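Naphthalene dioxygenase large subunit (Rhodococcus sp., PDB 2B1X) is the large subunit of a Rieske-type dioxygenase, with an Fe2/S2 cluster in its Rieske domain and an iron ion in its catalytic domain. Local coordinates at residues Val298-Gly310 and Thr318-Gly330. Sequence-based numbering, arbitrary orientation.
Sequences VFPNLSIGNFLMG and TAFLTLRLWHPLG
Ser303 and Trp326 meet on one face of an antiparallel beta hairpin, where the indole NE1 gives a hydrogen bond to Ser303 OG, 2.8 Å away and close to the ring plane. Ser303 OG is also bonded to Thr297 OG1, so two partners grip it. Arg324 sends CG over one face of the same indole; its chain then bends, and NE bonds to Thr322 OG1 at 2.9 Å while NH1 forms a salt bridge with Glu369. Further along this face the Phe320 ring swings across to the other strand, its CG lying between backbone N and carbonyl carbon (chi1 65°). Phe307 CB sits off-centre over that ring, with the two ring planes at 84°, and Met309 CE reaches the edge of the Phe320 ring, 3.5 Å from Phe320 CE2. With no side chain at Gly305, the Phe307 ring lays one face against Gly305 CA, offset toward the rim.

Two asparagine amides add to the backbone bonds. Asn301 ND2 reaches Trp326 O at 2.9 Å, and Asn306 ND2 reaches Phe320 O, each from above the carbonyl plane; Phe320 O also accepts from Phe307 N. On the face away from the Phe307 and Phe320 rings, which Asn306 shares, Ile304 lies side by side with Leu323 (CG1 to CD2, 3.7 Å) and meets Leu321 through CG2.

In the large antiparallel sheet of the catalytic domain, 293-298 flanks strand 302-309 and 333-343 flanks strand 318-330. Helix 174-181 packs on Ile304 and Leu321, whereas helices 204-212 and 348-361 cover the aromatic face, where the Phe307 side chain comes within about 7 Å of the iron ion.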
loop_
_atom_site.group_PDB
_atom_site.type_symbol
_atom_site.label_atom_id
_atom_site.label_comp_id
_atom_site.label_asym_id
_atom_site.label_seq_id
_atom_site.Cartn_x
_atom_site.Cartn_y
_atom_site.Cartn_z
ATOM N N VAL A 298 31.937 -4.731 0.535
ATOM C CA VAL A 298 32.336 -4.901 -0.849
ATOM C C VAL A 298 31.382 -4.080 -1.751
ATOM O O VAL A 298 30.203 -4.404 -1.910
ATOM C CB VAL A 298 32.294 -6.395 -1.266
ATOM C CG1 VAL A 298 32.825 -6.563 -2.673
ATOM C CG2 VAL A 298 33.116 -7.233 -0.275
ATOM N N PHE A 299 31.884 -3.005 -2.323
ATOM C CA PHE A 299 31.024 -2.142 -3.132
ATOM C C PHE A 299 30.311 -2.941 -4.221
ATOM O O PHE A 299 30.931 -3.792 -4.855
ATOM C CB PHE A 299 31.851 -1.053 -3.794
ATOM C CG PHE A 299 31.030 0.004 -4.420
ATOM C CD1 PHE A 299 30.726 1.177 -3.722
ATOM C CD2 PHE A 299 30.574 -0.151 -5.729
ATOM C CE1 PHE A 299 29.949 2.176 -4.309
ATOM C CE2 PHE A 299 29.764 0.850 -6.338
ATOM C CZ PHE A 299 29.460 2.003 -5.624
ATOM N N PRO A 300 29.030 -2.670 -4.473
ATOM C CA PRO A 300 28.234 -1.684 -3.716
ATOM C C PRO A 300 27.607 -2.141 -2.392
ATOM O O PRO A 300 27.675 -1.353 -1.428
ATOM C CB PRO A 300 27.120 -1.291 -4.702
ATOM C CG PRO A 300 26.989 -2.529 -5.636
ATOM C CD PRO A 300 28.280 -3.279 -5.596
ATOM N N ASN A 301 26.994 -3.322 -2.335
ATOM C CA ASN A 301 25.964 -3.553 -1.299
ATOM C C ASN A 301 26.106 -4.903 -0.584
ATOM O O ASN A 301 25.129 -5.433 -0.067
ATOM C CB ASN A 301 24.546 -3.406 -1.891
ATOM C CG ASN A 301 24.187 -4.553 -2.852
ATOM O OD1 ASN A 301 25.064 -5.121 -3.490
ATOM N ND2 ASN A 301 22.908 -4.908 -2.925
ATOM N N LEU A 302 27.319 -5.461 -0.559
ATOM C CA LEU A 302 27.603 -6.649 0.235
ATOM C C LEU A 302 28.436 -6.226 1.432
ATOM O O LEU A 302 29.522 -5.667 1.254
ATOM C CB LEU A 302 28.387 -7.712 -0.575
ATOM C CG LEU A 302 29.030 -8.844 0.297
ATOM C CD1 LEU A 302 27.921 -9.702 0.884
ATOM C CD2 LEU A 302 30.016 -9.692 -0.473
ATOM N N SER A 303 27.949 -6.494 2.647
ATOM C CA SER A 303 28.735 -6.168 3.837
ATOM C C SER A 303 29.060 -7.443 4.622
ATOM O O SER A 303 28.359 -8.449 4.502
ATOM C CB SER A 303 28.021 -5.155 4.750
ATOM O OG SER A 303 27.808 -3.889 4.108
ATOM N N ILE A 304 30.150 -7.366 5.384
ATOM C CA ILE A 304 30.695 -8.471 6.140
ATOM C C ILE A 304 30.778 -8.036 7.583
ATOM O O ILE A 304 31.233 -6.909 7.870
ATOM C CB ILE A 304 32.107 -8.800 5.591
ATOM C CG1 ILE A 304 31.974 -9.291 4.130
ATOM C CG2 ILE A 304 32.834 -9.809 6.475
ATOM C CD1 ILE A 304 33.296 -9.497 3.395
ATOM N N GLY A 305 30.357 -8.912 8.488
ATOM C CA GLY A 305 30.678 -8.759 9.898
ATOM C C GLY A 305 31.269 -10.025 10.484
ATOM O O GLY A 305 30.629 -11.073 10.418
ATOM N N ASN A 306 32.488 -9.959 11.018
ATOM C CA ASN A 306 33.104 -11.112 11.642
ATOM C C ASN A 306 33.418 -10.651 13.045
ATOM O O ASN A 306 34.406 -9.928 13.279
ATOM C CB ASN A 306 34.374 -11.545 10.887
ATOM C CG ASN A 306 34.858 -12.979 11.239
ATOM O OD1 ASN A 306 35.799 -13.460 10.636
ATOM N ND2 ASN A 306 34.229 -13.639 12.208
ATOM N N PHE A 307 32.540 -11.020 13.971
ATOM C CA PHE A 307 32.517 -10.413 15.302
ATOM C C PHE A 307 32.603 -11.466 16.397
ATOM O O PHE A 307 32.131 -12.594 16.237
ATOM C CB PHE A 307 31.230 -9.620 15.541
ATOM C CG PHE A 307 30.964 -8.504 14.560
ATOM C CD1 PHE A 307 29.656 -8.163 14.258
ATOM C CD2 PHE A 307 31.994 -7.777 13.955
ATOM C CE1 PHE A 307 29.358 -7.097 13.350
ATOM C CE2 PHE A 307 31.701 -6.735 13.042
ATOM C CZ PHE A 307 30.380 -6.398 12.754
ATOM N N LEU A 308 33.145 -11.065 17.534
ATOM C CA LEU A 308 33.278 -11.951 18.710
ATOM C C LEU A 308 32.272 -11.424 19.725
ATOM O O LEU A 308 32.410 -10.295 20.177
ATOM C CB LEU A 308 34.690 -11.807 19.262
ATOM C CG LEU A 308 35.573 -12.891 19.881
ATOM C CD1 LEU A 308 36.410 -12.255 20.985
ATOM C CD2 LEU A 308 34.824 -14.125 20.377
ATOM N N MET A 309 31.241 -12.202 20.055
ATOM C CA MET A 309 30.107 -11.682 20.857
ATOM C C MET A 309 29.387 -12.776 21.624
ATOM O O MET A 309 29.323 -13.936 21.169
ATOM C CB MET A 309 29.084 -10.944 19.964
ATOM C CG MET A 309 28.551 -9.610 20.560
ATOM S SD MET A 309 28.789 -8.210 19.443
ATOM C CE MET A 309 28.596 -8.976 17.946
ATOM N N GLY A 310 28.891 -12.417 22.814
ATOM C CA GLY A 310 28.039 -13.288 23.619
ATOM C C GLY A 310 26.679 -13.566 22.986
ATOM O O GLY A 310 26.142 -12.727 22.235
ATOM N N THR A 318 31.575 -15.856 21.474
ATOM C CA THR A 318 32.129 -16.657 20.401
ATOM C C THR A 318 32.044 -15.916 19.054
ATOM O O THR A 318 31.231 -14.998 18.887
ATOM C CB THR A 318 31.676 -18.196 20.451
ATOM O OG1 THR A 318 31.268 -18.703 19.184
ATOM C CG2 THR A 318 30.536 -18.475 21.426
ATOM N N ALA A 319 32.985 -16.232 18.176
ATOM C CA ALA A 319 33.112 -15.614 16.880
ATOM C C ALA A 319 32.007 -16.068 15.932
ATOM O O ALA A 319 31.590 -17.231 15.922
ATOM C CB ALA A 319 34.486 -15.937 16.277
ATOM N N PHE A 320 31.516 -15.135 15.129
ATOM C CA PHE A 320 30.586 -15.520 14.065
ATOM C C PHE A 320 30.888 -14.683 12.847
ATOM O O PHE A 320 31.443 -13.585 12.971
ATOM C CB PHE A 320 29.138 -15.363 14.518
ATOM C CG PHE A 320 28.727 -13.923 14.804
ATOM C CD1 PHE A 320 28.270 -13.080 13.771
ATOM C CD2 PHE A 320 28.729 -13.441 16.104
ATOM C CE1 PHE A 320 27.854 -11.784 14.044
ATOM C CE2 PHE A 320 28.332 -12.134 16.386
ATOM C CZ PHE A 320 27.885 -11.303 15.346
ATOM N N LEU A 321 30.549 -15.220 11.681
ATOM C CA LEU A 321 30.664 -14.515 10.420
ATOM C C LEU A 321 29.281 -14.337 9.804
ATOM O O LEU A 321 28.515 -15.305 9.695
ATOM C CB LEU A 321 31.582 -15.294 9.449
ATOM C CG LEU A 321 31.659 -14.714 8.022
ATOM C CD1 LEU A 321 32.306 -13.307 8.051
ATOM C CD2 LEU A 321 32.414 -15.668 7.076
ATOM N N THR A 322 28.966 -13.112 9.397
ATOM C CA THR A 322 27.781 -12.867 8.619
ATOM C C THR A 322 28.133 -12.042 7.378
ATOM O O THR A 322 28.956 -11.116 7.449
ATOM C CB THR A 322 26.667 -12.141 9.479
ATOM O OG1 THR A 322 25.648 -11.642 8.617
ATOM C CG2 THR A 322 27.189 -10.866 10.119
ATOM N N LEU A 323 27.526 -12.417 6.253
ATOM C CA LEU A 323 27.533 -11.621 5.028
ATOM C C LEU A 323 26.106 -11.140 4.840
ATOM O O LEU A 323 25.168 -11.870 5.124
ATOM C CB LEU A 323 27.910 -12.481 3.813
ATOM C CG LEU A 323 29.277 -13.160 3.651
ATOM C CD1 LEU A 323 29.677 -13.334 2.177
ATOM C CD2 LEU A 323 30.440 -12.591 4.519
ATOM N N ARG A 324 25.917 -9.932 4.347
ATOM C CA ARG A 324 24.556 -9.468 4.123
ATOM C C ARG A 324 24.496 -8.594 2.865
ATOM O O ARG A 324 25.451 -7.874 2.569
ATOM C CB ARG A 324 24.042 -8.693 5.359
ATOM C CG ARG A 324 25.049 -7.658 5.906
ATOM C CD ARG A 324 25.922 -8.178 7.080
ATOM N NE ARG A 324 25.068 -8.908 8.012
ATOM C CZ ARG A 324 24.211 -8.327 8.846
ATOM N NH1 ARG A 324 24.161 -6.984 8.931
ATOM N NH2 ARG A 324 23.430 -9.088 9.606
ATOM N N LEU A 325 23.380 -8.693 2.141
ATOM C CA LEU A 325 23.008 -7.795 1.070
ATOM C C LEU A 325 22.064 -6.703 1.533
ATOM O O LEU A 325 21.064 -6.945 2.247
ATOM C CB LEU A 325 22.337 -8.567 -0.063
ATOM C CG LEU A 325 23.304 -9.430 -0.907
ATOM C CD1 LEU A 325 22.534 -10.468 -1.704
ATOM C CD2 LEU A 325 24.176 -8.516 -1.828
ATOM N N TRP A 326 22.365 -5.483 1.119
ATOM C CA TRP A 326 21.416 -4.408 1.306
ATOM C C TRP A 326 20.764 -4.296 -0.058
ATOM O O TRP A 326 21.240 -3.570 -0.925
ATOM C CB TRP A 326 22.111 -3.102 1.738
ATOM C CG TRP A 326 23.112 -3.294 2.796
ATOM C CD1 TRP A 326 24.499 -3.195 2.679
ATOM C CD2 TRP A 326 22.848 -3.651 4.158
ATOM N NE1 TRP A 326 25.078 -3.454 3.897
ATOM C CE2 TRP A 326 24.091 -3.713 4.824
ATOM C CE3 TRP A 326 21.666 -3.896 4.899
ATOM C CZ2 TRP A 326 24.207 -4.042 6.179
ATOM C CZ3 TRP A 326 21.791 -4.210 6.273
ATOM C CH2 TRP A 326 23.074 -4.284 6.888
ATOM N N HIS A 327 19.697 -5.062 -0.259
ATOM C CA HIS A 327 19.096 -5.121 -1.593
ATOM C C HIS A 327 18.200 -3.904 -1.918
ATOM O O HIS A 327 17.234 -3.655 -1.221
ATOM C CB HIS A 327 18.333 -6.437 -1.816
ATOM C CG HIS A 327 17.864 -6.581 -3.212
ATOM N ND1 HIS A 327 16.522 -6.583 -3.546
ATOM C CD2 HIS A 327 18.551 -6.629 -4.377
ATOM C CE1 HIS A 327 16.406 -6.675 -4.859
ATOM N NE2 HIS A 327 17.620 -6.676 -5.385
ATOM N N PRO A 328 18.498 -3.158 -2.982
ATOM C CA PRO A 328 17.707 -1.957 -3.303
ATOM C C PRO A 328 16.283 -2.207 -3.864
ATOM O O PRO A 328 16.090 -2.827 -4.949
ATOM C CB PRO A 328 18.562 -1.247 -4.370
ATOM C CG PRO A 328 19.249 -2.360 -5.084
ATOM C CD PRO A 328 19.593 -3.380 -3.960
ATOM N N LEU A 329 15.294 -1.664 -3.165
ATOM C CA LEU A 329 13.891 -1.865 -3.558
ATOM C C LEU A 329 13.312 -0.535 -4.078
ATOM O O LEU A 329 12.429 -0.524 -4.933
ATOM C CB LEU A 329 13.083 -2.386 -2.370
ATOM C CG LEU A 329 13.219 -3.860 -2.006
ATOM C CD1 LEU A 329 12.253 -4.202 -0.860
ATOM C CD2 LEU A 329 12.935 -4.745 -3.244
ATOM N N GLY A 330 13.800 0.582 -3.539
ATOM C CA GLY A 330 13.384 1.911 -4.000
ATOM C C GLY A 330 14.238 2.929 -3.238
ATOM O O GLY A 330 15.151 2.521 -2.458
#